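Local coordinates for protein ethylbenzene dehydrogenase alpha-subunit (Aromatoleum aromaticum, PDB 2IVF) that forms the large molybdopterin-binding subunit of a molybdenum- and iron-sulfur-containing dehydrogenase, holding two pterin guanine dinucleotide cofactors, a molybdenum atom and an iron/sulfur cluster, at residues P651-Y656 with V678-E683. Residues are numbered along the deposited sequence; the frame is centred on the assembly and turned at random.
With MD1 (phosphoric acid 4-(2-amino-4-oxo-3,4,5,6,-tetrahydro-pteridin-6-yl)-2-hydroxy-3,4-dimercapto-but-3-en-yl ester guanylate ester), chain N.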
loop_
_atom_site.group_PDB
_atom_site.type_symbol
_atom_site.label_atom_id
_atom_site.label_comp_id
_atom_site.label_asym_id
_atom_site.label_seq_id
_atom_site.Cartn_x
_atom_site.Cartn_y
_atom_site.Cartn_z
ATOM N N PRO A 651 -8.207 18.129 -16.724
ATOM C CA PRO A 651 -8.414 17.687 -15.325
ATOM C C PRO A 651 -9.651 16.811 -15.123
ATOM O O PRO A 651 -10.701 17.151 -15.608
ATOM C CB PRO A 651 -8.616 18.993 -14.568
ATOM C CG PRO A 651 -9.277 19.900 -15.557
ATOM C CD PRO A 651 -8.608 19.520 -16.915
ATOM N N CYS A 652 -9.521 15.738 -14.335
ATOM C CA CYS A 652 -10.592 14.797 -14.127
ATOM C C CYS A 652 -11.035 14.666 -12.680
ATOM O O CYS A 652 -10.310 14.951 -11.713
ATOM C CB CYS A 652 -10.200 13.415 -14.656
ATOM S SG CYS A 652 -9.908 13.477 -16.411
ATOM N N ALA A 653 -12.284 14.250 -12.571
ATOM C CA ALA A 653 -12.907 13.994 -11.306
ATOM C C ALA A 653 -12.248 12.737 -10.732
ATOM O O ALA A 653 -11.877 11.836 -11.477
ATOM C CB ALA A 653 -14.415 13.810 -11.524
ATOM N N TRP A 654 -12.066 12.668 -9.414
ATOM C CA TRP A 654 -11.398 11.517 -8.813
ATOM C C TRP A 654 -12.421 10.661 -8.035
ATOM O O TRP A 654 -13.627 10.826 -8.167
ATOM C CB TRP A 654 -10.266 12.012 -7.885
ATOM C CG TRP A 654 -9.008 11.224 -7.934
ATOM C CD1 TRP A 654 -8.833 9.973 -8.452
ATOM C CD2 TRP A 654 -7.727 11.631 -7.442
ATOM N NE1 TRP A 654 -7.539 9.589 -8.338
ATOM C CE2 TRP A 654 -6.825 10.597 -7.741
ATOM C CE3 TRP A 654 -7.251 12.788 -6.797
ATOM C CZ2 TRP A 654 -5.479 10.651 -7.387
ATOM C CZ3 TRP A 654 -5.901 12.845 -6.436
ATOM C CH2 TRP A 654 -5.034 11.791 -6.751
ATOM N N TYR A 655 -11.937 9.765 -7.186
ATOM C CA TYR A 655 -12.840 8.856 -6.464
ATOM C C TYR A 655 -13.663 9.681 -5.494
ATOM O O TYR A 655 -13.170 10.656 -4.896
ATOM C CB TYR A 655 -12.102 7.702 -5.750
ATOM C CG TYR A 655 -10.947 7.161 -6.558
ATOM C CD1 TYR A 655 -10.990 7.116 -7.961
ATOM C CD2 TYR A 655 -9.786 6.744 -5.931
ATOM C CE1 TYR A 655 -9.925 6.654 -8.683
ATOM C CE2 TYR A 655 -8.721 6.290 -6.647
ATOM C CZ TYR A 655 -8.786 6.255 -7.997
ATOM O OH TYR A 655 -7.707 5.835 -8.648
ATOM N N TYR A 656 -14.929 9.298 -5.378
ATOM C CA TYR A 656 -15.933 9.986 -4.534
ATOM C C TYR A 656 -16.526 11.201 -5.207
ATOM O O TYR A 656 -17.464 11.819 -4.670
ATOM C CB TYR A 656 -15.414 10.474 -3.188
ATOM C CG TYR A 656 -14.643 9.545 -2.285
ATOM C CD1 TYR A 656 -14.667 8.155 -2.441
ATOM C CD2 TYR A 656 -13.902 10.085 -1.228
ATOM C CE1 TYR A 656 -13.935 7.329 -1.594
ATOM C CE2 TYR A 656 -13.172 9.299 -0.388
ATOM C CZ TYR A 656 -13.201 7.898 -0.549
ATOM O OH TYR A 656 -12.488 7.109 0.301
ATOM N N VAL A 678 -19.232 14.508 -3.452
ATOM C CA VAL A 678 -18.976 15.939 -3.600
ATOM C C VAL A 678 -18.723 16.203 -5.073
ATOM O O VAL A 678 -18.360 15.268 -5.803
ATOM C CB VAL A 678 -17.726 16.355 -2.802
ATOM C CG1 VAL A 678 -17.950 16.193 -1.281
ATOM C CG2 VAL A 678 -16.541 15.541 -3.279
ATOM N N ALA A 679 -18.967 17.440 -5.506
ATOM C CA ALA A 679 -18.724 17.878 -6.867
ATOM C C ALA A 679 -17.227 17.835 -7.086
ATOM O O ALA A 679 -16.453 18.121 -6.153
ATOM C CB ALA A 679 -19.270 19.334 -7.124
ATOM N N PRO A 680 -16.791 17.506 -8.311
ATOM C CA PRO A 680 -15.352 17.672 -8.559
ATOM C C PRO A 680 -14.938 19.149 -8.401
ATOM O O PRO A 680 -15.772 20.025 -8.579
ATOM C CB PRO A 680 -15.172 17.225 -10.018
ATOM C CG PRO A 680 -16.377 16.556 -10.396
ATOM C CD PRO A 680 -17.498 16.975 -9.481
ATOM N N PRO A 681 -13.668 19.423 -8.027
ATOM C CA PRO A 681 -13.227 20.807 -7.858
ATOM C C PRO A 681 -12.814 21.437 -9.166
ATOM O O PRO A 681 -12.559 20.727 -10.138
ATOM C CB PRO A 681 -11.990 20.677 -6.990
ATOM C CG PRO A 681 -11.399 19.329 -7.357
ATOM C CD PRO A 681 -12.570 18.465 -7.798
ATOM N N GLY A 682 -12.686 22.762 -9.149
ATOM C CA GLY A 682 -12.147 23.518 -10.280
ATOM C C GLY A 682 -12.952 23.180 -11.520
ATOM O O GLY A 682 -14.169 23.266 -11.503
ATOM N N GLU A 683 -12.282 22.762 -12.580
ATOM C CA GLU A 683 -12.993 22.374 -13.797
ATOM C C GLU A 683 -12.766 20.908 -14.129
ATOM O O GLU A 683 -12.735 20.506 -15.312
ATOM C CB GLU A 683 -12.600 23.288 -14.964
ATOM C CG GLU A 683 -12.991 24.742 -14.701
ATOM C CD GLU A 683 -12.440 25.688 -15.755
ATOM O OE1 GLU A 683 -11.844 25.218 -16.740
ATOM O OE2 GLU A 683 -12.602 26.910 -15.589
HETATM P PB MD1 N . -0.066 2.621 -14.677
HETATM O O3B MD1 N . -0.046 3.312 -13.254
HETATM O O1B MD1 N . -1.467 2.202 -14.939
HETATM O O2B MD1 N . 0.750 3.345 -15.678
HETATM O O3A MD1 N . 0.759 1.298 -14.382
HETATM C C10 MD1 N . 0.139 0.071 -13.939
HETATM C C11 MD1 N . 1.315 -0.837 -13.618
HETATM O O11 MD1 N . 1.777 -0.358 -12.310
HETATM C C12 MD1 N . 0.850 -2.261 -13.466
HETATM S S12 MD1 N . -0.799 -2.654 -13.243
HETATM C C13 MD1 N . 1.745 -3.301 -13.431
HETATM S S13 MD1 N . 1.260 -4.902 -13.208
HETATM C C14 MD1 N . 3.202 -3.107 -13.613
HETATM N N15 MD1 N . 4.078 -3.491 -12.559
HETATM C C16 MD1 N . 5.420 -3.220 -12.613
HETATM C C15 MD1 N . 6.214 -3.736 -11.605
HETATM O O14 MD1 N . 5.728 -4.437 -10.678
HETATM N N17 MD1 N . 7.519 -3.368 -11.663
HETATM C C17 MD1 N . 8.023 -2.594 -12.709
HETATM N N16 MD1 N . 9.319 -2.320 -12.676
HETATM N N18 MD1 N . 7.228 -2.151 -13.698
HETATM C C20 MD1 N . 5.950 -2.461 -13.659
HETATM N N8 MD1 N . 5.152 -2.060 -14.682
HETATM C C7 MD1 N . 3.729 -2.256 -14.742
HETATM P PA MD1 N . 0.198 4.826 -12.769
HETATM O O1A MD1 N . -0.480 4.917 -11.440
HETATM O O2A MD1 N . 1.655 5.084 -12.805
HETATM O "O5'" MD1 N . -0.518 5.760 -13.823
HETATM C "C5'" MD1 N . -1.941 5.758 -13.802
HETATM C "C4'" MD1 N . -2.436 7.145 -13.762
HETATM O "O4'" MD1 N . -3.838 6.995 -13.575
HETATM C "C1'" MD1 N . -4.228 8.170 -12.864
HETATM N N9 MD1 N . -5.534 8.070 -12.197
HETATM C C4 MD1 N . -6.627 8.663 -12.654
HETATM N N3 MD1 N . -6.800 9.418 -13.765
HETATM C C2 MD1 N . -8.001 9.917 -14.055
HETATM N N2 MD1 N . -8.189 10.663 -15.177
HETATM N N1 MD1 N . -9.026 9.711 -13.152
HETATM C C6 MD1 N . -8.919 8.959 -12.008
HETATM O O6 MD1 N . -9.916 8.779 -11.308
HETATM C C5 MD1 N . -7.661 8.395 -11.742
HETATM N N7 MD1 N . -7.154 7.655 -10.763
HETATM C C8 MD1 N . -5.866 7.456 -11.058
HETATM C "C2'" MD1 N . -3.137 8.365 -11.815
HETATM O "O2'" MD1 N . -3.019 9.731 -11.347
HETATM C "C3'" MD1 N . -1.875 7.841 -12.516
HETATM O "O3'" MD1 N . -0.984 8.916 -12.912
#
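Ala653 CB meets the ring of Pro680, 3.6 Å from its CG, at the middle of two loops that run antiparallel. The small methyl lets the CA atoms of Ala653 and Pro680 approach to 5.2 Å, and the rigid proline, with its CB and CG against the alanine methyl, supplies a compact apolar partner. At one end Pro651 lays CG 3.5 Å from the carbonyl O of Glu683, whose carboxylate turns to a salt bridge with Arg160. At the other end Val678 N donates a weak hydrogen bond of 3.4 Å to Tyr656 O.

Cys652, Trp654 and Tyr655 line the guanine of MD1. Tyr655 OH lies 2.8 Å from MD1 N7 and is hydrogen-bonded to the carbonyl O of His194; Trp654 NE1 approaches MD1 N7 at 3.1 Å. Both rings reach from backbone to base. Trp654 CD1 rests over one face of the Tyr655 ring, offset toward its rim, and Phe133 packs against both aromatics. Cys652 has CB 3.4 Å from MD1 N2, and SG, anti to the carbonyl carbon (chi1 -62°), 3.5 Å from it. The loop following strand 648-651, backed by a second loop, thus lines the guanine end of a dinucleotide pocket in a molybdopterin oxidoreductase.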